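Local coordinates for Ice-binding protein isoform1a (Antarctomyces psychrotrophicus, PDB 7BWX), which probably binds ice at its prism planes, acting as an antifreeze protein built on a right-handed beta-helix, at residues D111-L116 with S141-N146; A148-V153 with H168-V173. The protein carries 1 engineered substitution. All blocks are in the same frame, centred on the assembly; numbering follows the deposited sequence.

Overall arrangement
Both contacts join neighbouring coils of a right-handed beta-helix. Interaction 1 is a run of parallel strand pairing nearer the periphery, with Leu114, Leu116 and Ile142 on its buried face and a mixed apolar and hydroxyl-bearing outer face. Interaction 2 lies deeper, at a corner, where the loop leading into Val153 meets the turn between strands 168-170 and 172-175; one backbone hydrogen bond crosses it, and it mixes polar Glu170, Asn151 and Asn172 with small Ala150 and Gly171 and with Val153. Their centres lie about 10 Å apart and they touch directly: Ile142 N probably bonds to His168 O, and Leu144 and Ile142 pack on Glu170, so strand 141-145 leads from one contact to the next.

Interaction 1: residues D111-L116 with S141-N146; sequences DGVLTL and SIILTN
Ile143 leans across to Thr115 and Val113 on the outer face of two parallel beta-helix strands, 113-116 and 141-145. Its CG1 sits between the backbone N and the carbonyl carbon (chi1 66°), which swings the ethyl arm toward the neighbouring strand: CD1 comes within 3.5 Å of Thr115 OG1 and 3.9 Å of Val113 CG1, crossing both side chains at a slant. Thr115 uses its two branches differently. OG1 lies alongside CG1 and CD1 of Ile143, while the methyl CG2, anti to the backbone N, meets Thr145 CG2 at 3.7 Å, the two side chains set at about a right angle.

On the other face the two strands present only leucine and isoleucine. Leu116 reaches out with CD1, which lies 3.8 Å from Ile142 CG2 and 4.1 Å from Leu144 CD2, so one methyl bridges two residues of the adjacent strand. Leu114 CB comes only to 4.3 Å from Ile142 CG1, and both residues also rest on Trp155.

Between these faces runs a regular parallel ladder. Ser141 N donates to Gly112 O, Leu114 N to Ser141 O, Ile143 N to Leu114 O at 2.9 Å, Leu116 N to Ile143 O, and Thr145 N to Leu116 O. Thr115 makes backbone hydrogen bonds to Asn95 and Phe97, at strand 96-97 on the other edge. The chemistry thus divides by layer: backbone bonds fix the register, leucine and isoleucine branches fill the inside, and outside, the Ser141 and Thr115 hydroxyls share a surface with the methyl groups of Val113 and Ile143, hydrocarbon lying directly against Thr115 OG1.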
ATOM      1  N   ASP A 111      15.058  -5.023   1.537  1.00 21.48           N
ATOM      2  CA  ASP A 111      15.744  -5.680   2.661  1.00 23.02           C
ATOM      3  C   ASP A 111      16.462  -4.563   3.413  1.00 24.22           C
ATOM      4  O   ASP A 111      17.192  -3.807   2.769  1.00 26.27           O
ATOM      5  CB  ASP A 111      16.681  -6.743   2.101  1.00 26.11           C
ATOM      6  CG  ASP A 111      17.270  -7.648   3.152  1.00 31.16           C
ATOM      7  OD1 ASP A 111      16.691  -7.754   4.259  1.00 29.66           O
ATOM      8  OD2 ASP A 111      18.247  -8.300   2.821  1.00 36.60           O
ATOM      9  N   GLY A 112      16.197  -4.405   4.698  1.00 21.79           N
ATOM     10  CA  GLY A 112      16.781  -3.329   5.514  1.00 20.22           C
ATOM     11  C   GLY A 112      15.839  -2.162   5.626  1.00 19.80           C
ATOM     12  O   GLY A 112      14.648  -2.388   5.839  1.00 20.62           O
ATOM     13  N   VAL A 113      16.333  -0.957   5.476  1.00 17.78           N
ATOM     14  CA  VAL A 113      15.551   0.246   5.798  1.00 19.08           C
ATOM     15  C   VAL A 113      15.563   1.143   4.581  1.00 20.51           C
ATOM     16  O   VAL A 113      16.642   1.409   4.038  1.00 20.56           O
ATOM     17  CB  VAL A 113      16.106   0.975   7.044  1.00 19.59           C
ATOM     18  CG1 VAL A 113      15.360   2.271   7.311  1.00 20.67           C
ATOM     19  CG2 VAL A 113      16.087   0.070   8.241  1.00 19.56           C
ATOM     20  N   LEU A 114      14.400   1.669   4.244  1.00 18.43           N
ATOM     21  CA  LEU A 114      14.263   2.732   3.246  1.00 18.39           C
ATOM     22  C   LEU A 114      13.811   4.000   3.953  1.00 18.19           C
ATOM     23  O   LEU A 114      12.819   3.961   4.684  1.00 18.31           O
ATOM     24  CB  LEU A 114      13.278   2.254   2.157  1.00 21.02           C
ATOM     25  CG  LEU A 114      12.783   3.326   1.170  1.00 22.86           C
ATOM     26  CD1 LEU A 114      13.951   3.928   0.394  1.00 25.93           C
ATOM     27  CD2 LEU A 114      11.836   2.696   0.175  1.00 25.45           C
ATOM     28  N   THR A 115      14.477   5.107   3.663  1.00 18.63           N
ATOM     29  CA  THR A 115      14.204   6.412   4.267  1.00 18.03           C
ATOM     30  C   THR A 115      13.589   7.303   3.215  1.00 18.12           C
ATOM     31  O   THR A 115      14.173   7.445   2.172  1.00 21.61           O
ATOM     32  CB  THR A 115      15.475   7.010   4.874  1.00 19.01           C
ATOM     33  OG1 THR A 115      16.001   6.076   5.823  1.00 19.78           O
ATOM     34  CG2 THR A 115      15.146   8.308   5.555  1.00 20.58           C
ATOM     35  N   LEU A 116      12.446   7.883   3.526  1.00 18.27           N
ATOM     36  CA  LEU A 116      11.782   8.883   2.694  1.00 19.92           C
ATOM     37  C   LEU A 116      12.001  10.233   3.359  1.00 21.09           C
ATOM     38  O   LEU A 116      11.484  10.464   4.451  1.00 19.13           O
ATOM     39  CB  LEU A 116      10.321   8.516   2.553  1.00 19.49           C
ATOM     40  CG  LEU A 116      10.128   7.117   1.990  1.00 21.68           C
ATOM     41  CD1 LEU A 116       8.643   6.786   1.960  1.00 22.88           C
ATOM     42  CD2 LEU A 116      10.739   7.004   0.601  1.00 23.52           C
ATOM     43  N   SER A 141      11.864  -2.148   6.992  1.00 14.99           N
ATOM     44  CA  SER A 141      11.109  -0.966   7.433  1.00 15.76           C
ATOM     45  C   SER A 141      11.271   0.201   6.500  1.00 15.63           C
ATOM     46  O   SER A 141      12.352   0.435   5.940  1.00 17.45           O
ATOM     47  CB  SER A 141      11.523  -0.579   8.825  1.00 17.01           C
ATOM     48  OG  SER A 141      10.545   0.261   9.393  1.00 15.13           O
ATOM     49  N   ILE A 142      10.218   0.956   6.410  1.00 15.15           N
ATOM     50  CA  ILE A 142      10.200   2.257   5.719  1.00 16.64           C
ATOM     51  C   ILE A 142      10.013   3.329   6.780  1.00 17.84           C
ATOM     52  O   ILE A 142       9.074   3.223   7.572  1.00 17.62           O
ATOM     53  CB  ILE A 142       9.089   2.267   4.655  1.00 17.93           C
ATOM     54  CG1 ILE A 142       9.376   1.207   3.594  1.00 20.28           C
ATOM     55  CG2 ILE A 142       8.938   3.663   4.045  1.00 19.36           C
ATOM     56  CD1 ILE A 142       8.174   0.752   2.805  1.00 21.85           C
ATOM     57  N   ILE A 143      10.849   4.340   6.769  1.00 16.94           N
ATOM     58  CA  ILE A 143      10.788   5.440   7.763  1.00 19.49           C
ATOM     59  C   ILE A 143      10.676   6.781   7.041  1.00 19.29           C
ATOM     60  O   ILE A 143      11.076   6.911   5.830  1.00 18.02           O
ATOM     61  CB  ILE A 143      12.008   5.380   8.705  1.00 20.50           C
ATOM     62  CG1 ILE A 143      13.329   5.659   8.001  1.00 20.76           C
ATOM     63  CG2 ILE A 143      12.050   4.060   9.447  1.00 22.19           C
ATOM     64  CD1 ILE A 143      14.500   5.706   8.970  1.00 24.04           C
ATOM     65  N   LEU A 144      10.127   7.729   7.758  1.00 17.52           N
ATOM     66  CA  LEU A 144       9.863   9.086   7.272  1.00 19.42           C
ATOM     67  C   LEU A 144      10.785  10.066   8.002  1.00 22.54           C
ATOM     68  O   LEU A 144      10.764  10.034   9.232  1.00 20.50           O
ATOM     69  CB  LEU A 144       8.412   9.419   7.598  1.00 20.71           C
ATOM     70  CG  LEU A 144       7.373   8.406   7.111  1.00 20.07           C
ATOM     71  CD1 LEU A 144       6.003   8.789   7.637  1.00 21.52           C
ATOM     72  CD2 LEU A 144       7.399   8.270   5.595  1.00 21.25           C
ATOM     73  N   THR A 145      11.438  10.975   7.291  1.00 21.57           N
ATOM     74  CA  THR A 145      12.241  12.041   7.950  1.00 23.99           C
ATOM     75  C   THR A 145      11.872  13.402   7.374  1.00 24.95           C
ATOM     76  O   THR A 145      11.318  13.461   6.255  1.00 20.46           O
ATOM     77  CB  THR A 145      13.733  11.745   7.813  1.00 23.30           C
ATOM     78  OG1 THR A 145      14.026  11.811   6.414  1.00 23.11           O
ATOM     79  CG2 THR A 145      14.097  10.393   8.387  1.00 26.85           C
ATOM     80  N   ASN A 146      12.183  14.466   8.122  1.00 25.67           N
ATOM     81  CA  ASN A 146      12.199  15.849   7.601  1.00 24.84           C
ATOM     82  C   ASN A 146      10.864  16.169   6.960  1.00 23.52           C
ATOM     83  O   ASN A 146      10.873  16.757   5.877  1.00 23.96           O
ATOM     84  CB  ASN A 146      13.344  16.024   6.611  1.00 26.44           C
ATOM     85  CG  ASN A 146      14.685  15.812   7.272  1.00 30.74           C
ATOM     86  OD1 ASN A 146      14.779  15.988   8.477  1.00 34.71           O
ATOM     87  ND2 ASN A 146      15.703  15.403   6.527  1.00 32.27           N
TER

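Interaction 2: residues A148-V153 with H168-V173; sequences AKANNV and HLEGNV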
ATOM      1  N   ALA A 148       8.288  14.185   5.904  1.00 22.54           N
ATOM      2  CA  ALA A 148       7.633  13.208   4.997  1.00 20.60           C
ATOM      3  C   ALA A 148       6.349  12.728   5.665  1.00 19.61           C
ATOM      4  O   ALA A 148       6.375  12.436   6.849  1.00 18.30           O
ATOM      5  CB  ALA A 148       8.524  12.052   4.703  1.00 19.88           C
ATOM      6  N   LYS A 149       5.279  12.578   4.895  1.00 21.98           N
ATOM      7  CA  LYS A 149       3.982  12.036   5.401  1.00 22.79           C
ATOM      8  C   LYS A 149       3.594  10.741   4.675  1.00 18.61           C
ATOM      9  O   LYS A 149       3.644  10.724   3.439  1.00 17.16           O
ATOM     10  CB  LYS A 149       2.896  13.072   5.143  1.00 27.48           C
ATOM     11  CG  LYS A 149       3.067  14.346   5.940  1.00 32.13           C
ATOM     12  CD  LYS A 149       1.778  15.039   6.113  1.00 42.74           C
ATOM     13  CE  LYS A 149       1.452  15.970   4.969  1.00 53.05           C
ATOM     14  NZ  LYS A 149       0.299  16.853   5.296  1.00 60.98           N
ATOM     15  N   ALA A 150       3.205   9.707   5.423  1.00 18.83           N
ATOM     16  CA  ALA A 150       2.819   8.382   4.873  1.00 18.95           C
ATOM     17  C   ALA A 150       1.727   8.550   3.820  1.00 18.27           C
ATOM     18  O   ALA A 150       1.754   7.859   2.776  1.00 18.64           O
ATOM     19  CB  ALA A 150       2.327   7.499   5.975  1.00 19.09           C
ATOM     20  N   ASN A 151       0.790   9.460   4.058  1.00 19.11           N
ATOM     21  CA  ASN A 151      -0.367   9.600   3.153  1.00 20.93           C
ATOM     22  C   ASN A 151       0.074  10.198   1.814  1.00 20.68           C
ATOM     23  O   ASN A 151      -0.752  10.225   0.919  1.00 20.72           O
ATOM     24  CB  ASN A 151      -1.495  10.393   3.806  1.00 25.44           C
ATOM     25  CG  ASN A 151      -2.838  10.063   3.203  1.00 28.99           C
ATOM     26  OD1 ASN A 151      -3.131   8.897   2.891  1.00 29.09           O
ATOM     27  ND2 ASN A 151      -3.598  11.113   2.934  1.00 29.65           N
ATOM     28  N   ASN A 152       1.334  10.625   1.665  1.00 18.91           N
ATOM     29  CA  ASN A 152       1.860  11.206   0.403  1.00 18.21           C
ATOM     30  C   ASN A 152       2.825  10.234  -0.269  1.00 17.22           C
ATOM     31  O   ASN A 152       3.536  10.659  -1.212  1.00 17.10           O
ATOM     32  CB  ASN A 152       2.551  12.559   0.635  1.00 22.56           C
ATOM     33  CG  ASN A 152       1.598  13.687   0.982  1.00 23.86           C
ATOM     34  OD1 ASN A 152       0.394  13.596   0.787  1.00 25.69           O
ATOM     35  ND2 ASN A 152       2.161  14.796   1.420  1.00 24.80           N
ATOM     36  N   VAL A 153       2.773   8.953   0.114  1.00 14.94           N
ATOM     37  CA  VAL A 153       3.616   7.881  -0.430  1.00 15.13           C
ATOM     38  C   VAL A 153       2.707   6.872  -1.117  1.00 16.14           C
ATOM     39  O   VAL A 153       1.740   6.447  -0.477  1.00 15.05           O
ATOM     40  CB  VAL A 153       4.405   7.243   0.721  1.00 15.45           C
ATOM     41  CG1 VAL A 153       5.194   6.063   0.226  1.00 15.46           C
ATOM     42  CG2 VAL A 153       5.292   8.274   1.404  1.00 16.38           C
ATOM     43  N   HIS A 168       7.585  -3.437   8.244  1.00 12.67           N
ATOM     44  CA  HIS A 168       6.828  -2.201   8.455  1.00 12.77           C
ATOM     45  C   HIS A 168       6.854  -1.372   7.186  1.00 13.70           C
ATOM     46  O   HIS A 168       7.925  -1.144   6.634  1.00 14.18           O
ATOM     47  CB  HIS A 168       7.354  -1.401   9.648  1.00 13.02           C
ATOM     48  CG  HIS A 168       6.574  -0.156   9.843  1.00 13.27           C
ATOM     49  ND1 HIS A 168       5.274  -0.200  10.309  1.00 13.78           N
ATOM     50  CD2 HIS A 168       6.829   1.138   9.523  1.00 14.32           C
ATOM     51  CE1 HIS A 168       4.786   1.031  10.324  1.00 13.29           C
ATOM     52  NE2 HIS A 168       5.733   1.879   9.877  1.00 13.79           N
ATOM     53  N   LEU A 169       5.676  -0.936   6.738  1.00 14.22           N
ATOM     54  CA  LEU A 169       5.549  -0.101   5.527  1.00 14.44           C
ATOM     55  C   LEU A 169       4.782   1.162   5.880  1.00 13.82           C
ATOM     56  O   LEU A 169       3.874   1.138   6.765  1.00 13.46           O
ATOM     57  CB  LEU A 169       4.873  -0.904   4.419  1.00 15.89           C
ATOM     58  CG  LEU A 169       4.648  -0.177   3.096  1.00 17.50           C
ATOM     59  CD1 LEU A 169       4.791  -1.117   1.919  1.00 18.55           C
ATOM     60  CD2 LEU A 169       3.250   0.450   3.063  1.00 18.49           C
ATOM     61  N   GLU A 170       5.209   2.237   5.249  1.00 12.98           N
ATOM     62  CA  GLU A 170       4.523   3.523   5.254  1.00 13.66           C
ATOM     63  C   GLU A 170       4.041   3.715   3.812  1.00 14.54           C
ATOM     64  O   GLU A 170       4.848   3.555   2.872  1.00 15.43           O
ATOM     65  CB  GLU A 170       5.459   4.650   5.712  1.00 14.80           C
ATOM     66  CG  GLU A 170       6.021   4.450   7.137  1.00 15.22           C
ATOM     67  CD  GLU A 170       5.133   4.948   8.257  1.00 16.65           C
ATOM     68  OE1 GLU A 170       4.235   5.773   7.963  1.00 20.84           O
ATOM     69  OE2 GLU A 170       5.324   4.544   9.426  1.00 19.14           O
ATOM     70  N   GLY A 171       2.779   4.073   3.669  1.00 12.40           N
ATOM     71  CA  GLY A 171       2.252   4.517   2.383  1.00 14.19           C
ATOM     72  C   GLY A 171       1.064   3.704   1.876  1.00 14.76           C
ATOM     73  O   GLY A 171       0.644   2.752   2.534  1.00 14.32           O
ATOM     74  N   ASN A 172       0.540   4.149   0.734  1.00 14.51           N
ATOM     75  CA  ASN A 172      -0.644   3.559   0.048  1.00 15.08           C
ATOM     76  C   ASN A 172      -0.140   2.558  -0.989  1.00 14.43           C
ATOM     77  O   ASN A 172       0.562   2.948  -1.917  1.00 15.57           O
ATOM     78  CB  ASN A 172      -1.491   4.687  -0.534  1.00 16.41           C
ATOM     79  CG  ASN A 172      -1.967   5.657   0.524  1.00 18.27           C
ATOM     80  OD1 ASN A 172      -2.650   5.257   1.469  1.00 20.11           O
ATOM     81  ND2 ASN A 172      -1.629   6.927   0.361  1.00 19.24           N
ATOM     82  N   VAL A 173      -0.412   1.289  -0.746  1.00 13.36           N
ATOM     83  CA  VAL A 173      -0.055   0.188  -1.635  1.00 13.99           C
ATOM     84  C   VAL A 173      -1.251   0.026  -2.565  1.00 14.72           C
ATOM     85  O   VAL A 173      -2.295  -0.400  -2.093  1.00 13.91           O
ATOM     86  CB  VAL A 173       0.262  -1.099  -0.878  1.00 15.06           C
ATOM     87  CG1 VAL A 173       0.643  -2.199  -1.856  1.00 15.99           C
ATOM     88  CG2 VAL A 173       1.365  -0.904   0.179  1.00 16.07           C
TER
HETATM   89  O   HOH W   1      -5.031   6.122   2.279  1.00 22.44           O
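At a corner of the right-handed beta-helix, the short 3-10 segment at Ala150 and Asn151 packs against the bend at Gly171, where the chain passes from strand 168-170 into strand 172-175. The coils are tied by Asn172 N, which donates to Val153 O at 2.9 Å in an almost straight bond (178° at the hydrogen). Ala150 O accepts the N-H of Val153 and also receives a C-H...O contact from Gly171 CA at 3.4 Å. Val153 CG1, anti to the backbone N, meets Glu170 O at 3.7 Å and lies beside Gly171 CA, where glycine leaves room for it.

Glu170 is bent at chi2 (-85°), which brings OE1 to 3.3 Å from Ala150 CB. Its other oxygen, OE2, accepts a bond from His168 NE2 at 2.7 Å, lying in the ring plane while the histidine approaches from above the carboxylate plane; Asn188 ND2 is a second partner, and Thr186 OG1 bonds the far ring nitrogen, ND1. The amides of Asn151 and Asn172 stand nearly perpendicular, 81° apart, with Asn151 OD1 3.5 Å from Asn172 ND2. A water donates to Asn172 OD1 at 2.7 Å and has a weak, longer link to Asn151 OD1.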